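Local structure of glycerol dehydratase (Clostridium butyricum, 1R9D) at residues A[313-318]-A[363-368]. The protein probably dehydrates glycerol as a glycyl-radical lyase that works without coenzyme B12. Residues are numbered along the deposited sequence; the frame is centred on the assembly and turned at random.
Sequences CIWIKL and LEAAVH
W315 lays one face of its indole over A365, and the methyl of that alanine makes a CH-pi contact that carries most of the interface. The CB of A365 sits 3.6 Å from the centroid of the five-membered ring of W315, only 9° off the ring normal. CE2 of W315 is nearest to CB of A365 by a small margin, at 3.6 Å, and the methyl sits over the middle of the pyrrole ring. The chi1 of W315, -107° and away from the staggered values, swings the indole toward 363-368, while chi2 of -128° turns its face to A365.

Beside this CH-pi contact run looser contacts with backbone. NE1 of W315 lies 3.6 Å from N of A366, an oblique approach between two nitrogens that is van der Waals contact and not a hydrogen bond. CD1 of W315 approaches O of A365 at 3.8 Å.

The example illustrates large-on-small helix packing in the pyruvate formate lyase-like fold: between 313-318 and 363-368 the contact is made by W315 against A365 and A366, and the CA atoms of W315 and A365 stand 7.1 Å apart. Q308 and D312 extend the pairing of helices 304-317 and 357-369. W315 also touches P374, just before strand 375-380.

H368 turns its imidazole away from 313-318; its ND1 bonds to D312, tying the two helices together about a turn before W315, while NE2 reaches the hydroxyl of S7 near the N-terminus.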
ATOM      1  N   CYS A 313     -20.291  30.015  24.239  1.00 29.18           N
ATOM      2  CA  CYS A 313     -19.437  28.976  24.803  1.00 29.02           C
ATOM      3  C   CYS A 313     -18.705  28.221  23.699  1.00 28.89           C
ATOM      4  O   CYS A 313     -17.539  27.867  23.856  1.00 28.98           O
ATOM      5  CB  CYS A 313     -20.256  27.997  25.646  1.00 30.08           C
ATOM      6  SG  CYS A 313     -20.757  28.681  27.250  1.00 33.25           S
ATOM      7  N   ILE A 314     -19.395  27.975  22.587  1.00 28.03           N
ATOM      8  CA  ILE A 314     -18.779  27.276  21.463  1.00 28.03           C
ATOM      9  C   ILE A 314     -17.653  28.149  20.912  1.00 26.72           C
ATOM     10  O   ILE A 314     -16.576  27.657  20.578  1.00 26.07           O
ATOM     11  CB  ILE A 314     -19.806  26.984  20.344  1.00 29.39           C
ATOM     12  CG1 ILE A 314     -20.742  25.847  20.780  1.00 30.55           C
ATOM     13  CG2 ILE A 314     -19.083  26.604  19.063  1.00 28.92           C
ATOM     14  CD1 ILE A 314     -21.860  25.554  19.801  1.00 31.81           C
ATOM     15  N   TRP A 315     -17.906  29.450  20.824  1.00 26.49           N
ATOM     16  CA  TRP A 315     -16.888  30.375  20.340  1.00 26.35           C
ATOM     17  C   TRP A 315     -15.641  30.230  21.213  1.00 26.31           C
ATOM     18  O   TRP A 315     -14.522  30.115  20.710  1.00 25.36           O
ATOM     19  CB  TRP A 315     -17.395  31.821  20.403  1.00 26.37           C
ATOM     20  CG  TRP A 315     -17.743  32.437  19.065  1.00 25.58           C
ATOM     21  CD1 TRP A 315     -17.286  33.628  18.573  1.00 25.59           C
ATOM     22  CD2 TRP A 315     -18.643  31.915  18.075  1.00 25.05           C
ATOM     23  NE1 TRP A 315     -17.845  33.880  17.341  1.00 25.78           N
ATOM     24  CE2 TRP A 315     -18.680  32.846  17.010  1.00 26.12           C
ATOM     25  CE3 TRP A 315     -19.421  30.751  17.982  1.00 25.70           C
ATOM     26  CZ2 TRP A 315     -19.465  32.651  15.866  1.00 24.56           C
ATOM     27  CZ3 TRP A 315     -20.204  30.554  16.841  1.00 25.25           C
ATOM     28  CH2 TRP A 315     -20.218  31.504  15.799  1.00 25.65           C
ATOM     29  N   ILE A 316     -15.832  30.219  22.530  1.00 26.09           N
ATOM     30  CA  ILE A 316     -14.697  30.083  23.430  1.00 26.41           C
ATOM     31  C   ILE A 316     -13.971  28.743  23.255  1.00 25.62           C
ATOM     32  O   ILE A 316     -12.740  28.700  23.259  1.00 25.42           O
ATOM     33  CB  ILE A 316     -15.137  30.265  24.906  1.00 27.27           C
ATOM     34  CG1 ILE A 316     -15.634  31.703  25.108  1.00 29.35           C
ATOM     35  CG2 ILE A 316     -13.977  29.963  25.838  1.00 28.21           C
ATOM     36  CD1 ILE A 316     -16.166  32.003  26.497  1.00 31.88           C
ATOM     37  N   LYS A 317     -14.724  27.657  23.093  1.00 25.88           N
ATOM     38  CA  LYS A 317     -14.118  26.337  22.910  1.00 26.64           C
ATOM     39  C   LYS A 317     -13.236  26.307  21.659  1.00 26.15           C
ATOM     40  O   LYS A 317     -12.178  25.684  21.650  1.00 25.80           O
ATOM     41  CB  LYS A 317     -15.194  25.248  22.799  1.00 28.65           C
ATOM     42  CG  LYS A 317     -16.017  25.027  24.070  1.00 31.22           C
ATOM     43  CD  LYS A 317     -15.133  24.706  25.268  1.00 33.17           C
ATOM     44  CE  LYS A 317     -14.299  23.458  25.053  1.00 34.91           C
ATOM     45  NZ  LYS A 317     -13.344  23.221  26.186  1.00 37.46           N
ATOM     46  N   LEU A 318     -13.673  26.985  20.602  1.00 26.40           N
ATOM     47  CA  LEU A 318     -12.894  27.016  19.365  1.00 26.22           C
ATOM     48  C   LEU A 318     -11.539  27.701  19.571  1.00 26.23           C
ATOM     49  O   LEU A 318     -10.639  27.577  18.744  1.00 27.41           O
ATOM     50  CB  LEU A 318     -13.695  27.722  18.261  1.00 26.74           C
ATOM     51  CG  LEU A 318     -14.894  26.942  17.707  1.00 26.22           C
ATOM     52  CD1 LEU A 318     -15.871  27.892  17.048  1.00 27.36           C
ATOM     53  CD2 LEU A 318     -14.409  25.881  16.729  1.00 26.74           C
ATOM     54  N   LEU A 363     -22.824  36.676  14.547  1.00 26.23           N
ATOM     55  CA  LEU A 363     -22.221  38.002  14.505  1.00 26.59           C
ATOM     56  C   LEU A 363     -22.167  38.552  15.933  1.00 28.00           C
ATOM     57  O   LEU A 363     -21.185  39.168  16.339  1.00 26.49           O
ATOM     58  CB  LEU A 363     -23.050  38.929  13.610  1.00 27.53           C
ATOM     59  CG  LEU A 363     -23.157  38.537  12.124  1.00 28.04           C
ATOM     60  CD1 LEU A 363     -24.070  39.514  11.392  1.00 28.66           C
ATOM     61  CD2 LEU A 363     -21.779  38.544  11.492  1.00 28.34           C
ATOM     62  N   GLU A 364     -23.230  38.309  16.692  1.00 28.50           N
ATOM     63  CA  GLU A 364     -23.312  38.774  18.071  1.00 30.12           C
ATOM     64  C   GLU A 364     -22.224  38.119  18.924  1.00 29.18           C
ATOM     65  O   GLU A 364     -21.574  38.782  19.729  1.00 28.65           O
ATOM     66  CB  GLU A 364     -24.695  38.448  18.646  1.00 32.44           C
ATOM     67  CG  GLU A 364     -25.082  39.265  19.864  1.00 36.90           C
ATOM     68  CD  GLU A 364     -25.528  40.674  19.504  1.00 39.82           C
ATOM     69  OE1 GLU A 364     -25.757  41.482  20.429  1.00 41.31           O
ATOM     70  OE2 GLU A 364     -25.659  40.971  18.295  1.00 41.76           O
ATOM     71  N   ALA A 365     -22.024  36.815  18.739  1.00 28.43           N
ATOM     72  CA  ALA A 365     -21.018  36.071  19.497  1.00 28.23           C
ATOM     73  C   ALA A 365     -19.609  36.628  19.331  1.00 27.79           C
ATOM     74  O   ALA A 365     -18.821  36.630  20.277  1.00 27.83           O
ATOM     75  CB  ALA A 365     -21.041  34.593  19.095  1.00 27.93           C
ATOM     76  N   ALA A 366     -19.283  37.099  18.131  1.00 27.44           N
ATOM     77  CA  ALA A 366     -17.954  37.649  17.892  1.00 26.41           C
ATOM     78  C   ALA A 366     -17.691  38.853  18.801  1.00 26.26           C
ATOM     79  O   ALA A 366     -16.566  39.057  19.265  1.00 25.63           O
ATOM     80  CB  ALA A 366     -17.805  38.052  16.424  1.00 26.21           C
ATOM     81  N   VAL A 367     -18.728  39.640  19.056  1.00 26.21           N
ATOM     82  CA  VAL A 367     -18.593  40.819  19.910  1.00 27.08           C
ATOM     83  C   VAL A 367     -18.631  40.451  21.395  1.00 28.39           C
ATOM     84  O   VAL A 367     -18.024  41.128  22.227  1.00 28.51           O
ATOM     85  CB  VAL A 367     -19.702  41.845  19.625  1.00 27.99           C
ATOM     86  CG1 VAL A 367     -19.458  43.115  20.442  1.00 27.42           C
ATOM     87  CG2 VAL A 367     -19.730  42.174  18.143  1.00 28.63           C
ATOM     88  N   HIS A 368     -19.341  39.376  21.722  1.00 28.94           N
ATOM     89  CA  HIS A 368     -19.443  38.914  23.106  1.00 29.60           C
ATOM     90  C   HIS A 368     -18.126  38.334  23.609  1.00 30.07           C
ATOM     91  O   HIS A 368     -17.698  38.614  24.729  1.00 30.76           O
ATOM     92  CB  HIS A 368     -20.521  37.835  23.238  1.00 29.24           C
ATOM     93  CG  HIS A 368     -21.915  38.370  23.327  1.00 29.62           C
ATOM     94  ND1 HIS A 368     -23.005  37.560  23.563  1.00 29.73           N
ATOM     95  CD2 HIS A 368     -22.399  39.630  23.218  1.00 29.12           C
ATOM     96  CE1 HIS A 368     -24.101  38.298  23.595  1.00 30.30           C
ATOM     97  NE2 HIS A 368     -23.760  39.558  23.388  1.00 29.28           N
TER